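Long-range contacts in mitotic checkpoint control protein kinase BUB1 (Drosophila melanogaster, PDB 6JKM), which probably acts as a mitotic checkpoint protein kinase that binds ATP, with the kinase domain of the longer protein held here in complex with ADP: residues Tyr67-Val72 against Leu84-Pro89; Ala181-Asp186 against Gln246-Gly251. All coordinates share one frame; numbering follows the deposited sequence.

Contact 1. Residues Tyr67-Val72 against Leu84-Pro89; sequences YGSVYV and LKQERP. With ADP (adenosine-5'-diphosphate), chain B.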
loop_
_atom_site.group_PDB
_atom_site.type_symbol
_atom_site.label_atom_id
_atom_site.label_comp_id
_atom_site.label_asym_id
_atom_site.label_seq_id
_atom_site.Cartn_x
_atom_site.Cartn_y
_atom_site.Cartn_z
ATOM N N TYR A 67 -3.208 18.556 8.238
ATOM C CA TYR A 67 -2.976 17.720 9.420
ATOM C C TYR A 67 -1.637 16.981 9.389
ATOM O O TYR A 67 -1.340 16.178 10.275
ATOM C CB TYR A 67 -4.129 16.725 9.580
ATOM C CG TYR A 67 -5.463 17.428 9.768
ATOM C CD1 TYR A 67 -5.544 18.614 10.494
ATOM C CD2 TYR A 67 -6.629 16.938 9.179
ATOM C CE1 TYR A 67 -6.751 19.278 10.660
ATOM C CE2 TYR A 67 -7.844 17.599 9.343
ATOM C CZ TYR A 67 -7.894 18.770 10.084
ATOM O OH TYR A 67 -9.085 19.438 10.254
ATOM N N GLY A 68 -0.818 17.274 8.389
ATOM C CA GLY A 68 0.500 16.680 8.320
ATOM C C GLY A 68 1.274 16.990 7.057
ATOM O O GLY A 68 0.862 17.826 6.251
ATOM N N SER A 69 2.412 16.325 6.888
ATOM C CA SER A 69 3.215 16.501 5.685
ATOM C C SER A 69 4.214 15.382 5.530
ATOM O O SER A 69 4.486 14.644 6.480
ATOM C CB SER A 69 3.953 17.843 5.710
ATOM O OG SER A 69 4.912 17.851 6.748
ATOM N N VAL A 70 4.739 15.236 4.317
ATOM C CA VAL A 70 5.884 14.365 4.081
ATOM C C VAL A 70 7.024 15.197 3.506
ATOM O O VAL A 70 6.823 15.975 2.556
ATOM C CB VAL A 70 5.555 13.195 3.111
ATOM C CG1 VAL A 70 6.803 12.394 2.808
ATOM C CG2 VAL A 70 4.450 12.293 3.682
ATOM N N TYR A 71 8.211 15.022 4.077
ATOM C CA TYR A 71 9.432 15.689 3.635
ATOM C C TYR A 71 10.492 14.671 3.232
ATOM O O TYR A 71 10.549 13.593 3.802
ATOM C CB TYR A 71 9.984 16.593 4.755
ATOM C CG TYR A 71 9.316 17.951 4.788
ATOM C CD1 TYR A 71 8.037 18.112 5.310
ATOM C CD2 TYR A 71 9.942 19.064 4.226
ATOM C CE1 TYR A 71 7.406 19.361 5.287
ATOM C CE2 TYR A 71 9.333 20.306 4.220
ATOM C CZ TYR A 71 8.067 20.452 4.754
ATOM O OH TYR A 71 7.462 21.701 4.733
ATOM N N VAL A 72 11.328 15.006 2.252
ATOM C CA VAL A 72 12.537 14.213 2.017
ATOM C C VAL A 72 13.695 14.861 2.771
ATOM O O VAL A 72 13.761 16.091 2.895
ATOM C CB VAL A 72 12.875 14.075 0.512
ATOM C CG1 VAL A 72 12.939 15.443 -0.174
ATOM C CG2 VAL A 72 14.170 13.277 0.307
ATOM N N LEU A 84 10.322 11.802 5.932
ATOM C CA LEU A 84 9.907 12.202 7.266
ATOM C C LEU A 84 8.417 12.471 7.215
ATOM O O LEU A 84 7.974 13.333 6.468
ATOM C CB LEU A 84 10.688 13.434 7.749
ATOM C CG LEU A 84 12.209 13.219 7.772
ATOM C CD1 LEU A 84 12.880 13.934 6.623
ATOM C CD2 LEU A 84 12.813 13.666 9.110
ATOM N N LYS A 85 7.636 11.706 7.962
ATOM C CA LYS A 85 6.190 11.854 7.887
ATOM C C LYS A 85 5.668 12.413 9.191
ATOM O O LYS A 85 5.825 11.800 10.252
ATOM C CB LYS A 85 5.516 10.508 7.570
ATOM C CG LYS A 85 3.994 10.597 7.424
ATOM C CD LYS A 85 3.402 9.220 7.042
ATOM C CE LYS A 85 1.894 9.325 6.841
ATOM N NZ LYS A 85 1.344 8.103 6.164
ATOM N N GLN A 86 5.054 13.586 9.101
ATOM C CA GLN A 86 4.537 14.274 10.273
ATOM C C GLN A 86 3.030 14.293 10.254
ATOM O O GLN A 86 2.431 14.537 9.209
ATOM C CB GLN A 86 5.064 15.693 10.327
ATOM C CG GLN A 86 4.494 16.493 11.487
ATOM C CD GLN A 86 5.334 17.699 11.777
ATOM O OE1 GLN A 86 5.411 18.613 10.966
ATOM N NE2 GLN A 86 5.974 17.712 12.933
ATOM N N GLU A 87 2.418 14.041 11.407
ATOM C CA GLU A 87 0.966 14.051 11.515
ATOM C C GLU A 87 0.513 14.642 12.847
ATOM O O GLU A 87 1.121 14.376 13.874
ATOM C CB GLU A 87 0.396 12.631 11.359
ATOM C CG GLU A 87 -1.138 12.588 11.463
ATOM C CD GLU A 87 -1.764 11.349 10.842
ATOM O OE1 GLU A 87 -1.046 10.557 10.184
ATOM O OE2 GLU A 87 -2.997 11.173 10.999
ATOM N N ARG A 88 -0.550 15.446 12.792
ATOM C CA ARG A 88 -1.282 15.964 13.951
ATOM C C ARG A 88 -2.732 15.482 13.881
ATOM O O ARG A 88 -3.373 15.622 12.835
ATOM C CB ARG A 88 -1.290 17.495 13.973
ATOM C CG ARG A 88 0.054 18.174 14.081
ATOM C CD ARG A 88 -0.041 19.627 13.569
ATOM N NE ARG A 88 0.666 19.775 12.294
ATOM C CZ ARG A 88 0.079 19.908 11.106
ATOM N NH1 ARG A 88 -1.246 19.956 11.003
ATOM N NH2 ARG A 88 0.824 20.018 10.014
ATOM N N PRO A 89 -3.258 14.913 14.974
ATOM C CA PRO A 89 -2.541 14.562 16.201
ATOM C C PRO A 89 -1.616 13.379 15.992
ATOM O O PRO A 89 -1.552 12.834 14.884
ATOM C CB PRO A 89 -3.668 14.208 17.174
ATOM C CG PRO A 89 -4.777 13.767 16.315
ATOM C CD PRO A 89 -4.701 14.653 15.104
HETATM P PB ADP B . -0.668 9.891 3.677
HETATM O O1B ADP B . -0.816 11.365 3.845
HETATM O O2B ADP B . -1.085 9.119 4.914
HETATM O O3B ADP B . -1.296 9.380 2.389
HETATM P PA ADP B . 1.791 8.556 2.821
HETATM O O1A ADP B . 2.666 7.859 3.851
HETATM O O2A ADP B . 0.935 7.761 1.867
HETATM O O3A ADP B . 0.949 9.730 3.553
HETATM O "O5'" ADP B . 2.741 9.466 1.873
HETATM C "C5'" ADP B . 2.160 10.385 0.943
HETATM C "C4'" ADP B . 2.978 10.412 -0.354
HETATM O "O4'" ADP B . 4.323 10.845 -0.089
HETATM C "C3'" ADP B . 3.158 9.033 -0.951
HETATM O "O3'" ADP B . 2.069 8.655 -1.800
HETATM C "C2'" ADP B . 4.437 9.215 -1.742
HETATM O "O2'" ADP B . 4.080 9.853 -2.984
HETATM C "C1'" ADP B . 5.277 10.149 -0.881
HETATM N N9 ADP B . 6.083 9.278 0.011
HETATM C C8 ADP B . 5.712 8.815 1.232
HETATM N N7 ADP B . 6.673 8.027 1.772
HETATM C C5 ADP B . 7.686 7.957 0.885
HETATM C C6 ADP B . 9.004 7.302 0.829
HETATM N N6 ADP B . 9.460 6.518 1.852
HETATM N N1 ADP B . 9.744 7.498 -0.288
HETATM C C2 ADP B . 9.328 8.268 -1.306
HETATM N N3 ADP B . 8.144 8.904 -1.310
HETATM C C4 ADP B . 7.294 8.782 -0.265
#
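V70 and K85 face each other as a non-hydrogen-bonded pair, with both side chains on the face turned to the ADP. The K85 chain starts at CB on that face. Its first torsion sets CG opposite the backbone N (chi1 -178°), and the chain stays extended to its end. K85 CG lies 4.1 Å from V70 CG2. K85 CD passes ADP O1A at 3.5 Å. K85 CE sits 3.4 Å from that same ADP O1A and just as near O3A. K85 NZ hydrogen-bonds to ADP O1A at 2.7 Å and also to O3A and O2B, so one ammonium grips both phosphates. E94, on helix 92-104, forms a salt bridge to NZ. A methionine in place of K85 would probably leave the phosphates and E94 without their shared positive mate. V70 CG2 is in van der Waals contact with the nucleotide, 3.8 Å from ADP O5'.

This is the hairpin of strands 68-75 and 81-87 in the small lobe of the kinase fold. Its first strand begins at G68, the last glycine of the GxGxxG glycine-rich loop, and its second carries the nucleotide-binding lysine. S69 with Q86 and Y71 with L84 are the hydrogen-bonded pairs, each joined by two backbone bonds. G68 CA is only 3.0 Å from Q86 O, and a side chain there would clash with that oxygen. At the open end R88 N donates to Y67 O at 2.7 Å, almost straight (177°). The R88 chain bends at chi3 (-109°), which lays one guanidinium face over the Y67 backbone, with R88 CZ 3.8 Å from Y67 C. NH1 is held by A66 O.

Contact 2. Residues Ala181-Asp186 against Gln246-Gly251; sequences ADIKPD and QLDLYG. With ADP (adenosine-5'-diphosphate), chain B.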
loop_
_atom_site.group_PDB
_atom_site.type_symbol
_atom_site.label_atom_id
_atom_site.label_comp_id
_atom_site.label_asym_id
_atom_site.label_seq_id
_atom_site.Cartn_x
_atom_site.Cartn_y
_atom_site.Cartn_z
ATOM N N ALA A 181 -6.380 -1.643 4.043
ATOM C CA ALA A 181 -7.611 -0.830 4.027
ATOM C C ALA A 181 -7.484 0.492 3.282
ATOM O O ALA A 181 -8.437 1.272 3.251
ATOM C CB ALA A 181 -8.105 -0.570 5.466
ATOM N N ASP A 182 -6.326 0.755 2.682
ATOM C CA ASP A 182 -6.161 1.952 1.862
ATOM C C ASP A 182 -5.274 1.616 0.660
ATOM O O ASP A 182 -4.378 2.372 0.304
ATOM C CB ASP A 182 -5.569 3.094 2.702
ATOM C CG ASP A 182 -5.836 4.482 2.107
ATOM O OD1 ASP A 182 -6.727 4.616 1.247
ATOM O OD2 ASP A 182 -5.162 5.454 2.525
ATOM N N ILE A 183 -5.535 0.463 0.042
ATOM C CA ILE A 183 -4.802 0.046 -1.150
ATOM C C ILE A 183 -5.107 0.958 -2.338
ATOM O O ILE A 183 -6.209 0.932 -2.866
ATOM C CB ILE A 183 -5.143 -1.404 -1.542
ATOM C CG1 ILE A 183 -4.820 -2.363 -0.380
ATOM C CG2 ILE A 183 -4.380 -1.814 -2.813
ATOM C CD1 ILE A 183 -3.357 -2.649 -0.216
ATOM N N LYS A 184 -4.138 1.773 -2.741
ATOM C CA LYS A 184 -4.281 2.593 -3.930
ATOM C C LYS A 184 -2.886 2.843 -4.492
ATOM O O LYS A 184 -1.902 2.544 -3.810
ATOM C CB LYS A 184 -5.030 3.893 -3.612
ATOM C CG LYS A 184 -4.511 4.713 -2.474
ATOM C CD LYS A 184 -5.386 5.977 -2.378
ATOM C CE LYS A 184 -5.545 6.486 -0.971
ATOM N NZ LYS A 184 -6.594 7.579 -0.889
ATOM N N PRO A 185 -2.779 3.355 -5.737
ATOM C CA PRO A 185 -1.438 3.428 -6.331
ATOM C C PRO A 185 -0.504 4.335 -5.545
ATOM O O PRO A 185 0.715 4.109 -5.578
ATOM C CB PRO A 185 -1.701 4.010 -7.733
ATOM C CG PRO A 185 -3.158 3.684 -8.012
ATOM C CD PRO A 185 -3.807 3.861 -6.665
ATOM N N ASP A 186 -1.082 5.324 -4.857
ATOM C CA ASP A 186 -0.379 6.262 -3.975
ATOM C C ASP A 186 0.405 5.533 -2.886
ATOM O O ASP A 186 1.433 6.025 -2.409
ATOM C CB ASP A 186 -1.384 7.221 -3.282
ATOM C CG ASP A 186 -2.411 7.810 -4.243
ATOM O OD1 ASP A 186 -2.373 9.049 -4.454
ATOM O OD2 ASP A 186 -3.190 7.020 -4.854
ATOM N N GLN A 246 -11.888 -8.488 1.823
ATOM C CA GLN A 246 -12.411 -8.051 0.518
ATOM C C GLN A 246 -12.085 -6.599 0.184
ATOM O O GLN A 246 -11.935 -6.248 -0.987
ATOM C CB GLN A 246 -13.935 -8.237 0.435
ATOM C CG GLN A 246 -14.435 -9.681 0.612
ATOM C CD GLN A 246 -14.857 -9.972 2.050
ATOM O OE1 GLN A 246 -14.275 -9.433 3.000
ATOM N NE2 GLN A 246 -15.877 -10.822 2.214
ATOM N N LEU A 247 -11.997 -5.749 1.205
ATOM C CA LEU A 247 -11.725 -4.337 0.974
ATOM C C LEU A 247 -10.374 -4.126 0.276
ATOM O O LEU A 247 -10.256 -3.283 -0.625
ATOM C CB LEU A 247 -11.772 -3.558 2.297
ATOM C CG LEU A 247 -11.559 -2.042 2.224
ATOM C CD1 LEU A 247 -12.645 -1.373 1.358
ATOM C CD2 LEU A 247 -11.511 -1.419 3.625
ATOM N N ASP A 248 -9.359 -4.885 0.689
ATOM C CA ASP A 248 -8.037 -4.803 0.071
ATOM C C ASP A 248 -8.034 -5.372 -1.345
ATOM O O ASP A 248 -7.284 -4.916 -2.215
ATOM C CB ASP A 248 -7.000 -5.566 0.893
ATOM C CG ASP A 248 -6.470 -4.774 2.067
ATOM O OD1 ASP A 248 -6.819 -3.581 2.240
ATOM O OD2 ASP A 248 -5.662 -5.363 2.813
ATOM N N LEU A 249 -8.840 -6.407 -1.560
ATOM C CA LEU A 249 -8.864 -7.079 -2.852
ATOM C C LEU A 249 -9.555 -6.181 -3.879
ATOM O O LEU A 249 -9.147 -6.119 -5.031
ATOM C CB LEU A 249 -9.542 -8.449 -2.732
ATOM C CG LEU A 249 -8.883 -9.383 -1.704
ATOM C CD1 LEU A 249 -9.531 -10.766 -1.708
ATOM C CD2 LEU A 249 -7.372 -9.487 -1.946
ATOM N N TYR A 250 -10.580 -5.461 -3.435
ATOM C CA TYR A 250 -11.186 -4.400 -4.230
ATOM C C TYR A 250 -10.139 -3.341 -4.602
ATOM O O TYR A 250 -10.023 -2.971 -5.764
ATOM C CB TYR A 250 -12.368 -3.776 -3.468
ATOM C CG TYR A 250 -13.018 -2.599 -4.179
ATOM C CD1 TYR A 250 -12.601 -1.297 -3.921
ATOM C CD2 TYR A 250 -14.046 -2.788 -5.107
ATOM C CE1 TYR A 250 -13.180 -0.219 -4.560
ATOM C CE2 TYR A 250 -14.636 -1.706 -5.761
ATOM C CZ TYR A 250 -14.189 -0.426 -5.482
ATOM O OH TYR A 250 -14.750 0.671 -6.108
ATOM N N GLY A 251 -9.368 -2.867 -3.621
ATOM C CA GLY A 251 -8.310 -1.891 -3.865
ATOM C C GLY A 251 -7.245 -2.357 -4.861
ATOM O O GLY A 251 -6.747 -1.554 -5.659
HETATM P PB ADP B . -0.668 9.891 3.677
HETATM O O1B ADP B . -0.816 11.365 3.845
HETATM O O2B ADP B . -1.085 9.119 4.914
HETATM O O3B ADP B . -1.296 9.380 2.389
HETATM P PA ADP B . 1.791 8.556 2.821
HETATM O O1A ADP B . 2.666 7.859 3.851
HETATM O O2A ADP B . 0.935 7.761 1.867
HETATM O O3A ADP B . 0.949 9.730 3.553
HETATM O "O5'" ADP B . 2.741 9.466 1.873
HETATM C "C5'" ADP B . 2.160 10.385 0.943
HETATM C "C4'" ADP B . 2.978 10.412 -0.354
HETATM O "O4'" ADP B . 4.323 10.845 -0.089
HETATM C "C3'" ADP B . 3.158 9.033 -0.951
HETATM O "O3'" ADP B . 2.069 8.655 -1.800
HETATM C "C2'" ADP B . 4.437 9.215 -1.742
HETATM O "O2'" ADP B . 4.080 9.853 -2.984
HETATM C "C1'" ADP B . 5.277 10.149 -0.881
HETATM N N9 ADP B . 6.083 9.278 0.011
HETATM C C8 ADP B . 5.712 8.815 1.232
HETATM N N7 ADP B . 6.673 8.027 1.772
HETATM C C5 ADP B . 7.686 7.957 0.885
HETATM C C6 ADP B . 9.004 7.302 0.829
HETATM N N6 ADP B . 9.460 6.518 1.852
HETATM N N1 ADP B . 9.744 7.498 -0.288
HETATM C C2 ADP B . 9.328 8.268 -1.306
HETATM N N3 ADP B . 8.144 8.904 -1.310
HETATM C C4 ADP B . 7.294 8.782 -0.265
HETATM O O HOH W 1 -7.731 -1.273 0.853
#
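A buried loop-to-helix contact joins A181 and I183 to L247, D248 and G251 in the large lobe, near the centre of the chain. The D248 carboxylate does the polar work. D248 OD1 accepts a hydrogen bond from A181 N at 2.7 Å, through the syn lone pair, with a slightly bent bond (159° at the hydrogen). CG sits opposite the D248 carbonyl carbon (chi1 -82°), and this swings the carboxylate off the helix toward the loop. Water 1 gives a second link. It donates to D248 OD1 at 2.8 Å and accepts from I183 N at 2.9 Å. The other oxygen, OD2, is taken by H174 NE2 and H180 N. The buried carboxylate thus has partners on both oxygens, which probably offsets the cost of its charge and fixes its rotation.

The loop is the catalytic loop of the protein kinase fold, with H180-A181-D182 at the place of the HRD motif. The helix, 246-261, corresponds to the central alphaF helix, whose aspartate holds this loop by its backbone as in other kinases. D182 points away from the helix, with its side chain about 4 Å from a bound magnesium ion.

Apolar packing completes the contact. The I183 side chain crosses that of D248 at about a right angle, with I183 CG1 3.5 Å from D248 OD1. The other branch, I183 CG2, packs on the bare helix backbone, 3.6 Å from G251 C. A side chain on G251 would clash with I183 CB. A181 CB meets L247 CD2 at 4.0 Å. Farther along, D186 O accepts from ADP O3' at 2.8 Å.

From the N terminus, two helices and strands 34-36, 47-51 and 54-64 come first. The chain then runs along strand 68-75, turns, and returns on strand 81-87. Contact 1 closes this short hairpin in the small lobe. Helix 92-104, the remaining sheet strands and helices 139-150 and 156-175 follow. Only after this does contact 2 open. It closes a much longer loop, from the segment after strand 178-179 to the start of helix 246-261. The two loops are in series and neither nest nor cross. The centres of contacts 1 and 2 are about 22 Å apart, and the contacts do not touch. Both reach the ADP between the lobes, contact 1 at its phosphates and contact 2 at its ribose.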